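Local coordinates for protein EvdO2 (Micromonospora carbonacea, PDB 4XAC) that probably catalyses a 2-oxoglutarate-dependent oxidation in the biosynthesis of the antibiotic everninomicin, using a non-haem metal site that here holds nickel, at residues C159-P164 with P214-P219; S145-L150 with G205-D210; W128-A133 with L172-I177. All blocks are in the same frame, centred on the assembly; numbering follows the deposited sequence.

Contact 1: residues C159-P164 with P214-P219; sequences CLHYLP and PHYAGP. With NI (nickel (II) ion), chain B; AKG (2-oxoglutaric acid), chain D.
The His-161 imidazole offers one face to the edge of the Tyr-216 ring, a T-shaped pair with planes at 79° and Tyr-216 CD1 lying 3.8 Å from His-161 CD2. At the imidazole's own edge, in its plane, sits a water 2.8 Å from His-161 NE2, which also donates to Cys-159 O and accepts from Gly-218 N. The Tyr-162 ring meets Pro-214 O at its edge, and its CD2 lies 3.5 Å from His-215 CB.

These rings project from an antiparallel strand pair in the small sheet of the double-stranded beta-helix of 2-oxoglutarate oxygenases. His-161 and Tyr-216 form the hydrogen-bonded pair: His-161 N gives a 2.8 Å bond to Tyr-216 O, and Tyr-216 N returns one to His-161 O. Were His-161 lost, an alanine in its place is likely to leave the Tyr-216 edge without the imidazole face it points at, though still stacked with Trp-128, and the water with a grip on backbone atoms alone.

The other face of the pair looks into the active site. His-215 completes the metal triad with His-129 and Asp-131; its ND1 bonds to Thr-213 O, and with CG set between backbone N and carbonyl carbon (chi1 54°) NE2 reaches the nickel at 2.1 Å. Further along, Leu-160 CD2 packs on Ala-217 CB, and Ala-217 CB itself comes within 3.3 Å of 2-oxoglutarate O4.

Contact 2: residues S145-L150 with G205-D210; sequences SIWTTL and GAVVHD. With AKG (2-oxoglutaric acid), chain D.
The carbonyl oxygen of His-209 takes two donors: Ser-145 N at 2.9 Å and a water whose oxygen is 3.1 Å from His-209 O. That water in turn accepts from the serine hydroxyl, with Ser-145 OG only 2.6 Å from it, so backbone and side chain of one residue both reach the same carbonyl. Ser-145 CB meanwhile makes a CH-pi contact over a face of the His-209 imidazole, 24° off the ring normal and set toward the rim.

The ring is held at both nitrogens. ND1 pairs with Tyr-162 OH, while His-209 NE2 shares its N-H between Asp-131 OD2 and, at a longer 3.3 Å, 2-oxoglutarate O2. Bonds at both nitrogens would keep the imidazole from turning.

The two strands belong to the large antiparallel sheet of the double-stranded beta-helix, and their alternation sorts the side chains. Ser-145, Trp-147, Val-207 and His-209 face the cosubstrate; Ile-146, Thr-148, Ala-206 and Val-208 lie on the reverse, where Ile-146 CG1 runs alongside Val-208 CG2 at 3.9 Å and Thr-148 OG1 bonds to His-90.

At the centre Trp-147 N gives Val-207 O a nearly straight 2.7 Å bond. With its CG anti to the backbone N (chi1 -170°), the indole extends toward the ligand's far carboxylate: Trp-147 NE1 donates 2.9 Å to 2-oxoglutarate O3, which lies in the ring plane. Val-207 CG2 packs alongside, 3.7 Å from Trp-147 CB.

Contact 3: residues W128-A133 with L172-I177; sequences WHQDEA and LPHHHI. With NI (nickel (II) ion), chain B; AKG (2-oxoglutaric acid), chain D.
The Gln-130 amide and the His-174 imidazole lie almost in one plane, 13° apart, although the two side chains cross at about a right angle. They meet edge on, Gln-130 OE1 being 3.3 Å from His-174 CE1. The extended glutamine chain carries that OE1 on to Leu-172 N, which donates a 2.8 Å bond in the carbonyl plane, onto a lone pair of the amide oxygen. Its NE2 is used as well, by the carbonyls of Pro-170 and Arg-212, so the amide cannot easily flip.

Ala-133 stands square over the imidazole: its CB is 3.4 Å from the centroid of His-174, only 4° off the normal. The ring's edge is filled by the opposite backbone, with Gln-130 N giving His-174 NE2 a 3.0 Å bond near the ring plane and His-129 CA close by. On the far side His-174 ND1 donates 2.7 Å to Leu-172 O, curling its own segment back.

The loop gripped in this way carries the HxD part of the facial triad typical of non-haem 2-oxoglutarate oxygenases: His-129 NE2 binds the nickel at 2.1 Å and Asp-131 OD1 at 2.0 Å. Gln-130, between them, points the other way, into the contact. Since His-174 donates through ND1 and accepts at NE2, it is probably the neutral, ND1-protonated tautomer; a second proton would confront the N-H of Gln-130.

Overall arrangement
From the N terminus, 128-133 comes first and contact 3 closes back on it at 172-177. Inside that loop begin the first segments of contact 2 (145-150) and contact 1 (159-164), whose partners follow later, at 205-210 and 214-219. The three loops thus open in the order 3, 2, 1 and close in the order 3, 2, 1, each crossing the other two. Contact 2 belongs to the large sheet and contact 1 to the small one; contact 3 ties the metal-binding loop to the excursion around 175-176. All three reach the cosubstrate, and they are also joined directly: His-215 N bonds to His-129 O between contacts 1 and 3, while His-209 bridges contact 2 to both others.

Contact 1: residues C159-P164 with P214-P219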
loop_
_atom_site.group_PDB
_atom_site.type_symbol
_atom_site.label_atom_id
_atom_site.label_comp_id
_atom_site.label_asym_id
_atom_site.label_seq_id
_atom_site.Cartn_x
_atom_site.Cartn_y
_atom_site.Cartn_z
ATOM N N CYS A 159 -4.609 -3.231 9.617
ATOM C CA CYS A 159 -3.928 -4.104 8.676
ATOM C C CYS A 159 -4.782 -4.247 7.415
ATOM O O CYS A 159 -5.953 -3.857 7.407
ATOM C CB CYS A 159 -3.654 -5.481 9.294
ATOM S SG CYS A 159 -5.129 -6.484 9.492
ATOM N N LEU A 160 -4.194 -4.797 6.356
ATOM C CA LEU A 160 -4.913 -4.979 5.103
ATOM C C LEU A 160 -5.771 -6.244 5.118
ATOM O O LEU A 160 -5.432 -7.235 5.771
ATOM C CB LEU A 160 -3.929 -5.028 3.916
ATOM C CG LEU A 160 -3.112 -3.732 3.726
ATOM C CD1 LEU A 160 -2.428 -3.669 2.357
ATOM C CD2 LEU A 160 -3.989 -2.505 3.932
ATOM N N HIS A 161 -6.896 -6.167 4.410
ATOM C CA HIS A 161 -7.768 -7.299 4.105
ATOM C C HIS A 161 -7.814 -7.455 2.597
ATOM O O HIS A 161 -7.789 -6.453 1.884
ATOM C CB HIS A 161 -9.195 -7.087 4.637
ATOM C CG HIS A 161 -9.270 -6.766 6.096
ATOM N ND1 HIS A 161 -10.089 -7.457 6.962
ATOM C CD2 HIS A 161 -8.662 -5.810 6.838
ATOM C CE1 HIS A 161 -9.973 -6.951 8.177
ATOM N NE2 HIS A 161 -9.114 -5.947 8.132
ATOM N N TYR A 162 -7.889 -8.695 2.112
ATOM C CA TYR A 162 -7.935 -8.971 0.665
ATOM C C TYR A 162 -9.127 -9.818 0.263
ATOM O O TYR A 162 -9.663 -10.566 1.076
ATOM C CB TYR A 162 -6.670 -9.720 0.223
ATOM C CG TYR A 162 -5.424 -8.920 0.368
ATOM C CD1 TYR A 162 -4.495 -9.205 1.366
ATOM C CD2 TYR A 162 -5.160 -7.884 -0.499
ATOM C CE1 TYR A 162 -3.332 -8.470 1.487
ATOM C CE2 TYR A 162 -4.018 -7.143 -0.385
ATOM C CZ TYR A 162 -3.102 -7.433 0.603
ATOM O OH TYR A 162 -1.948 -6.683 0.671
ATOM N N LEU A 163 -9.521 -9.695 -1.003
ATOM C CA LEU A 163 -10.472 -10.618 -1.612
ATOM C C LEU A 163 -9.669 -11.632 -2.410
ATOM O O LEU A 163 -9.197 -11.314 -3.511
ATOM C CB LEU A 163 -11.469 -9.889 -2.520
ATOM C CG LEU A 163 -12.559 -10.820 -3.085
ATOM C CD1 LEU A 163 -13.578 -11.157 -2.013
ATOM C CD2 LEU A 163 -13.236 -10.216 -4.305
ATOM N N PRO A 164 -9.469 -12.835 -1.846
ATOM C CA PRO A 164 -8.627 -13.819 -2.531
ATOM C C PRO A 164 -9.150 -14.154 -3.920
ATOM O O PRO A 164 -10.352 -14.392 -4.089
ATOM C CB PRO A 164 -8.696 -15.048 -1.618
ATOM C CG PRO A 164 -9.056 -14.493 -0.270
ATOM C CD PRO A 164 -9.976 -13.342 -0.556
ATOM N N PRO A 214 -8.547 -6.876 -4.885
ATOM C CA PRO A 214 -9.259 -5.917 -4.028
ATOM C C PRO A 214 -8.729 -5.962 -2.602
ATOM O O PRO A 214 -8.414 -7.041 -2.083
ATOM C CB PRO A 214 -10.732 -6.377 -4.090
ATOM C CG PRO A 214 -10.829 -7.195 -5.346
ATOM C CD PRO A 214 -9.456 -7.859 -5.504
ATOM N N HIS A 215 -8.593 -4.789 -2.000
ATOM C CA HIS A 215 -8.175 -4.711 -0.608
ATOM C C HIS A 215 -8.801 -3.535 0.133
ATOM O O HIS A 215 -9.314 -2.576 -0.468
ATOM C CB HIS A 215 -6.638 -4.660 -0.498
ATOM C CG HIS A 215 -5.998 -3.579 -1.314
ATOM N ND1 HIS A 215 -5.833 -3.672 -2.680
ATOM C CD2 HIS A 215 -5.454 -2.395 -0.951
ATOM C CE1 HIS A 215 -5.230 -2.582 -3.122
ATOM N NE2 HIS A 215 -4.988 -1.791 -2.093
ATOM N N TYR A 216 -8.736 -3.640 1.457
ATOM C CA TYR A 216 -9.420 -2.756 2.391
ATOM C C TYR A 216 -8.546 -2.645 3.630
ATOM O O TYR A 216 -7.846 -3.612 3.971
ATOM C CB TYR A 216 -10.799 -3.338 2.736
ATOM C CG TYR A 216 -11.432 -2.816 4.001
ATOM C CD1 TYR A 216 -11.171 -3.413 5.240
ATOM C CD2 TYR A 216 -12.328 -1.765 3.961
ATOM C CE1 TYR A 216 -11.767 -2.954 6.397
ATOM C CE2 TYR A 216 -12.924 -1.291 5.123
ATOM C CZ TYR A 216 -12.637 -1.897 6.333
ATOM O OH TYR A 216 -13.219 -1.446 7.492
ATOM N N ALA A 217 -8.567 -1.493 4.300
ATOM C CA ALA A 217 -7.905 -1.384 5.597
ATOM C C ALA A 217 -8.865 -0.798 6.619
ATOM O O ALA A 217 -9.512 0.217 6.363
ATOM C CB ALA A 217 -6.632 -0.532 5.500
ATOM N N GLY A 218 -8.962 -1.440 7.779
ATOM C CA GLY A 218 -9.831 -0.946 8.824
ATOM C C GLY A 218 -9.297 0.317 9.471
ATOM O O GLY A 218 -8.176 0.742 9.188
ATOM N N PRO A 219 -10.100 0.924 10.347
ATOM C CA PRO A 219 -9.673 2.099 11.119
ATOM C C PRO A 219 -8.536 1.747 12.073
ATOM O O PRO A 219 -8.331 0.574 12.376
ATOM C CB PRO A 219 -10.940 2.493 11.901
ATOM C CG PRO A 219 -11.729 1.216 11.992
ATOM C CD PRO A 219 -11.477 0.511 10.677
HETATM NI NI NI B . -4.440 0.181 -2.498
HETATM C C1 AKG D . -2.176 -0.024 -0.951
HETATM O O1 AKG D . -1.013 -0.209 -0.495
HETATM O O2 AKG D . -2.445 -0.205 -2.164
HETATM C C2 AKG D . -3.257 0.455 -0.044
HETATM O O5 AKG D . -4.362 0.733 -0.503
HETATM C C3 AKG D . -2.969 0.623 1.409
HETATM C C4 AKG D . -4.074 1.099 2.296
HETATM C C5 AKG D . -3.730 1.432 3.715
HETATM O O3 AKG D . -2.545 1.308 4.122
HETATM O O4 AKG D . -4.621 1.834 4.513
HETATM O O HOH W 1 -8.093 -3.675 9.443
#

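Contact 2: residues S145-L150 with G205-D210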
loop_
_atom_site.group_PDB
_atom_site.type_symbol
_atom_site.label_atom_id
_atom_site.label_comp_id
_atom_site.label_asym_id
_atom_site.label_seq_id
_atom_site.Cartn_x
_atom_site.Cartn_y
_atom_site.Cartn_z
ATOM N N SER A 145 2.302 -4.231 -5.335
ATOM C CA SER A 145 2.704 -3.338 -4.264
ATOM C C SER A 145 3.240 -4.161 -3.107
ATOM O O SER A 145 2.664 -5.184 -2.787
ATOM C CB SER A 145 1.522 -2.486 -3.800
ATOM O OG SER A 145 1.084 -1.660 -4.867
ATOM N N ILE A 146 4.333 -3.713 -2.491
ATOM C CA ILE A 146 4.859 -4.353 -1.273
ATOM C C ILE A 146 4.701 -3.398 -0.096
ATOM O O ILE A 146 5.379 -2.373 -0.002
ATOM C CB ILE A 146 6.346 -4.776 -1.417
ATOM C CG1 ILE A 146 6.480 -5.816 -2.524
ATOM C CG2 ILE A 146 6.862 -5.394 -0.097
ATOM C CD1 ILE A 146 7.947 -6.071 -3.013
ATOM N N TRP A 147 3.762 -3.746 0.775
ATOM C CA TRP A 147 3.342 -2.919 1.899
ATOM C C TRP A 147 4.095 -3.376 3.139
ATOM O O TRP A 147 3.730 -4.379 3.735
ATOM C CB TRP A 147 1.815 -3.071 2.063
ATOM C CG TRP A 147 1.007 -2.174 2.992
ATOM C CD1 TRP A 147 0.295 -1.039 2.640
ATOM C CD2 TRP A 147 0.686 -2.428 4.373
ATOM N NE1 TRP A 147 -0.386 -0.550 3.740
ATOM C CE2 TRP A 147 -0.170 -1.382 4.806
ATOM C CE3 TRP A 147 1.054 -3.420 5.291
ATOM C CZ2 TRP A 147 -0.656 -1.307 6.116
ATOM C CZ3 TRP A 147 0.561 -3.336 6.602
ATOM C CH2 TRP A 147 -0.274 -2.288 6.994
ATOM N N THR A 148 5.146 -2.645 3.523
ATOM C CA THR A 148 5.952 -3.011 4.694
ATOM C C THR A 148 5.484 -2.212 5.900
ATOM O O THR A 148 5.400 -0.989 5.834
ATOM C CB THR A 148 7.463 -2.741 4.476
ATOM O OG1 THR A 148 7.934 -3.511 3.366
ATOM C CG2 THR A 148 8.270 -3.122 5.716
ATOM N N THR A 149 5.166 -2.887 6.992
ATOM C CA THR A 149 4.731 -2.145 8.187
ATOM C C THR A 149 5.914 -1.894 9.123
ATOM O O THR A 149 6.794 -2.745 9.261
ATOM C CB THR A 149 3.591 -2.888 8.923
ATOM O OG1 THR A 149 3.084 -2.067 9.987
ATOM C CG2 THR A 149 4.063 -4.259 9.482
ATOM N N LEU A 150 5.949 -0.718 9.755
ATOM C CA LEU A 150 6.979 -0.411 10.756
ATOM C C LEU A 150 6.471 -0.663 12.162
ATOM O O LEU A 150 7.222 -0.569 13.142
ATOM C CB LEU A 150 7.438 1.047 10.645
ATOM C CG LEU A 150 7.785 1.580 9.260
ATOM C CD1 LEU A 150 8.470 2.949 9.384
ATOM C CD2 LEU A 150 8.648 0.594 8.479
ATOM N N GLY A 205 7.207 -6.907 8.876
ATOM C CA GLY A 205 6.470 -7.802 7.992
ATOM C C GLY A 205 5.912 -7.007 6.823
ATOM O O GLY A 205 5.862 -5.787 6.870
ATOM N N ALA A 206 5.494 -7.697 5.769
ATOM C CA ALA A 206 4.887 -7.024 4.635
ATOM C C ALA A 206 3.840 -7.899 4.008
ATOM O O ALA A 206 3.882 -9.139 4.117
ATOM C CB ALA A 206 5.952 -6.642 3.584
ATOM N N VAL A 207 2.907 -7.249 3.325
ATOM C CA VAL A 207 2.020 -7.954 2.420
ATOM C C VAL A 207 2.314 -7.446 1.010
ATOM O O VAL A 207 2.733 -6.291 0.817
ATOM C CB VAL A 207 0.526 -7.773 2.796
ATOM C CG1 VAL A 207 0.183 -8.601 4.029
ATOM C CG2 VAL A 207 0.203 -6.301 3.038
ATOM N N VAL A 208 2.120 -8.330 0.041
ATOM C CA VAL A 208 2.370 -8.052 -1.368
ATOM C C VAL A 208 1.066 -8.285 -2.106
ATOM O O VAL A 208 0.472 -9.344 -1.949
ATOM C CB VAL A 208 3.454 -8.996 -1.959
ATOM C CG1 VAL A 208 3.798 -8.598 -3.422
ATOM C CG2 VAL A 208 4.700 -9.011 -1.081
ATOM N N HIS A 209 0.607 -7.336 -2.914
ATOM C CA HIS A 209 -0.597 -7.623 -3.698
ATOM C C HIS A 209 -0.542 -7.098 -5.125
ATOM O O HIS A 209 0.030 -6.038 -5.404
ATOM C CB HIS A 209 -1.878 -7.080 -3.005
ATOM C CG HIS A 209 -1.878 -5.608 -2.728
ATOM N ND1 HIS A 209 -1.497 -5.080 -1.510
ATOM C CD2 HIS A 209 -2.265 -4.550 -3.491
ATOM C CE1 HIS A 209 -1.608 -3.766 -1.545
ATOM N NE2 HIS A 209 -2.078 -3.417 -2.732
ATOM N N ASP A 210 -1.153 -7.882 -6.012
ATOM C CA ASP A 210 -1.311 -7.532 -7.416
ATOM C C ASP A 210 -2.114 -6.242 -7.587
ATOM O O ASP A 210 -2.949 -5.914 -6.750
ATOM C CB ASP A 210 -1.999 -8.680 -8.153
ATOM C CG ASP A 210 -2.059 -8.460 -9.664
ATOM O OD1 ASP A 210 -3.077 -7.942 -10.160
ATOM O OD2 ASP A 210 -1.074 -8.792 -10.346
HETATM C C1 AKG D . -2.176 -0.024 -0.951
HETATM O O1 AKG D . -1.013 -0.209 -0.495
HETATM O O2 AKG D . -2.445 -0.205 -2.164
HETATM C C2 AKG D . -3.257 0.455 -0.044
HETATM O O5 AKG D . -4.362 0.733 -0.503
HETATM C C3 AKG D . -2.969 0.623 1.409
HETATM C C4 AKG D . -4.074 1.099 2.296
HETATM C C5 AKG D . -3.730 1.432 3.715
HETATM O O3 AKG D . -2.545 1.308 4.122
HETATM O O4 AKG D . -4.621 1.834 4.513
HETATM O O HOH W 2 -0.793 -3.151 -5.964
#

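Contact 3: residues W128-A133 with L172-I177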
loop_
_atom_site.group_PDB
_atom_site.type_symbol
_atom_site.label_atom_id
_atom_site.label_comp_id
_atom_site.label_asym_id
_atom_site.label_seq_id
_atom_site.Cartn_x
_atom_site.Cartn_y
_atom_site.Cartn_z
ATOM N N TRP A 128 -12.748 -0.573 0.380
ATOM C CA TRP A 128 -12.432 -1.556 -0.661
ATOM C C TRP A 128 -12.109 -0.861 -1.976
ATOM O O TRP A 128 -12.818 0.043 -2.383
ATOM C CB TRP A 128 -13.608 -2.511 -0.864
ATOM C CG TRP A 128 -13.710 -3.520 0.197
ATOM C CD1 TRP A 128 -14.591 -3.542 1.253
ATOM C CD2 TRP A 128 -12.897 -4.681 0.318
ATOM N NE1 TRP A 128 -14.356 -4.653 2.026
ATOM C CE2 TRP A 128 -13.324 -5.373 1.470
ATOM C CE3 TRP A 128 -11.833 -5.202 -0.434
ATOM C CZ2 TRP A 128 -12.731 -6.556 1.890
ATOM C CZ3 TRP A 128 -11.246 -6.393 -0.019
ATOM C CH2 TRP A 128 -11.704 -7.062 1.127
ATOM N N HIS A 129 -11.017 -1.281 -2.609
ATOM C CA HIS A 129 -10.603 -0.748 -3.896
ATOM C C HIS A 129 -9.605 -1.706 -4.543
ATOM O O HIS A 129 -9.052 -2.594 -3.886
ATOM C CB HIS A 129 -9.973 0.658 -3.731
ATOM C CG HIS A 129 -8.624 0.630 -3.068
ATOM N ND1 HIS A 129 -8.469 0.467 -1.705
ATOM C CD2 HIS A 129 -7.371 0.694 -3.584
ATOM C CE1 HIS A 129 -7.178 0.442 -1.412
ATOM N NE2 HIS A 129 -6.486 0.574 -2.534
ATOM N N GLN A 130 -9.398 -1.526 -5.846
ATOM C CA GLN A 130 -8.295 -2.145 -6.554
ATOM C C GLN A 130 -7.356 -1.042 -7.013
ATOM O O GLN A 130 -7.797 0.004 -7.485
ATOM C CB GLN A 130 -8.795 -2.960 -7.753
ATOM C CG GLN A 130 -9.569 -4.191 -7.369
ATOM C CD GLN A 130 -10.489 -4.603 -8.489
ATOM O OE1 GLN A 130 -11.415 -3.868 -8.839
ATOM N NE2 GLN A 130 -10.204 -5.748 -9.101
ATOM N N ASP A 131 -6.057 -1.254 -6.857
ATOM C CA ASP A 131 -5.116 -0.200 -7.180
ATOM C C ASP A 131 -5.184 0.140 -8.677
ATOM O O ASP A 131 -4.973 1.285 -9.082
ATOM C CB ASP A 131 -3.696 -0.625 -6.762
ATOM C CG ASP A 131 -3.556 -0.747 -5.245
ATOM O OD1 ASP A 131 -4.360 -0.123 -4.522
ATOM O OD2 ASP A 131 -2.658 -1.472 -4.769
ATOM N N GLU A 132 -5.502 -0.854 -9.499
ATOM C CA GLU A 132 -5.616 -0.590 -10.932
ATOM C C GLU A 132 -6.771 0.370 -11.256
ATOM O O GLU A 132 -6.773 1.014 -12.312
ATOM C CB GLU A 132 -5.772 -1.912 -11.701
ATOM C CG GLU A 132 -5.706 -1.721 -13.217
ATOM C CD GLU A 132 -5.654 -3.020 -13.978
ATOM O OE1 GLU A 132 -5.341 -4.064 -13.369
ATOM O OE2 GLU A 132 -5.938 -2.995 -15.190
ATOM N N ALA A 133 -7.728 0.517 -10.341
ATOM C CA ALA A 133 -8.833 1.456 -10.574
ATOM C C ALA A 133 -8.338 2.891 -10.734
ATOM O O ALA A 133 -9.029 3.736 -11.309
ATOM C CB ALA A 133 -9.849 1.379 -9.433
ATOM N N LEU A 172 -13.404 -3.809 -10.747
ATOM C CA LEU A 172 -14.769 -3.586 -10.280
ATOM C C LEU A 172 -15.220 -2.147 -10.485
ATOM O O LEU A 172 -14.398 -1.247 -10.610
ATOM C CB LEU A 172 -14.864 -3.964 -8.802
ATOM C CG LEU A 172 -14.534 -5.444 -8.589
ATOM C CD1 LEU A 172 -14.247 -5.744 -7.128
ATOM C CD2 LEU A 172 -15.675 -6.304 -9.099
ATOM N N PRO A 173 -16.542 -1.921 -10.531
ATOM C CA PRO A 173 -16.997 -0.531 -10.591
ATOM C C PRO A 173 -16.496 0.253 -9.382
ATOM O O PRO A 173 -16.680 -0.192 -8.259
ATOM C CB PRO A 173 -18.522 -0.651 -10.561
ATOM C CG PRO A 173 -18.808 -2.035 -11.041
ATOM C CD PRO A 173 -17.666 -2.874 -10.544
ATOM N N HIS A 174 -15.864 1.396 -9.603
ATOM C CA HIS A 174 -15.482 2.243 -8.487
ATOM C C HIS A 174 -16.210 3.571 -8.607
ATOM O O HIS A 174 -16.766 3.926 -9.655
ATOM C CB HIS A 174 -13.960 2.475 -8.434
ATOM C CG HIS A 174 -13.161 1.283 -7.986
ATOM N ND1 HIS A 174 -13.133 0.093 -8.681
ATOM C CD2 HIS A 174 -12.319 1.125 -6.938
ATOM C CE1 HIS A 174 -12.312 -0.751 -8.077
ATOM N NE2 HIS A 174 -11.813 -0.151 -7.010
ATOM N N HIS A 175 -16.230 4.314 -7.515
ATOM C CA HIS A 175 -16.727 5.669 -7.571
ATOM C C HIS A 175 -15.904 6.474 -6.603
ATOM O O HIS A 175 -15.252 5.915 -5.741
ATOM C CB HIS A 175 -18.210 5.725 -7.228
ATOM C CG HIS A 175 -18.558 5.023 -5.954
ATOM N ND1 HIS A 175 -18.671 5.682 -4.748
ATOM C CD2 HIS A 175 -18.827 3.722 -5.698
ATOM C CE1 HIS A 175 -18.998 4.817 -3.804
ATOM N NE2 HIS A 175 -19.096 3.620 -4.354
ATOM N N HIS A 176 -15.910 7.787 -6.746
ATOM C CA HIS A 176 -15.246 8.606 -5.748
ATOM C C HIS A 176 -16.013 8.530 -4.439
ATOM O O HIS A 176 -17.246 8.478 -4.427
ATOM C CB HIS A 176 -15.130 10.047 -6.227
ATOM C CG HIS A 176 -14.242 10.208 -7.420
ATOM N ND1 HIS A 176 -12.867 10.194 -7.327
ATOM C CD2 HIS A 176 -14.531 10.384 -8.731
ATOM C CE1 HIS A 176 -12.348 10.357 -8.531
ATOM N NE2 HIS A 176 -13.336 10.471 -9.399
ATOM N N ILE A 177 -15.284 8.513 -3.334
ATOM C CA ILE A 177 -15.923 8.587 -2.023
ATOM C C ILE A 177 -16.816 9.831 -1.981
ATOM O O ILE A 177 -17.951 9.792 -1.498
ATOM C CB ILE A 177 -14.864 8.603 -0.903
ATOM C CG1 ILE A 177 -14.271 7.200 -0.747
ATOM C CG2 ILE A 177 -15.469 9.097 0.390
ATOM C CD1 ILE A 177 -12.777 7.167 -0.464
HETATM NI NI NI B . -4.440 0.181 -2.498
HETATM C C1 AKG D . -2.176 -0.024 -0.951
HETATM O O1 AKG D . -1.013 -0.209 -0.495
HETATM O O2 AKG D . -2.445 -0.205 -2.164
HETATM C C2 AKG D . -3.257 0.455 -0.044
HETATM O O5 AKG D . -4.362 0.733 -0.503
HETATM C C3 AKG D . -2.969 0.623 1.409
HETATM C C4 AKG D . -4.074 1.099 2.296
HETATM C C5 AKG D . -3.730 1.432 3.715
HETATM O O3 AKG D . -2.545 1.308 4.122
HETATM O O4 AKG D . -4.621 1.834 4.513
#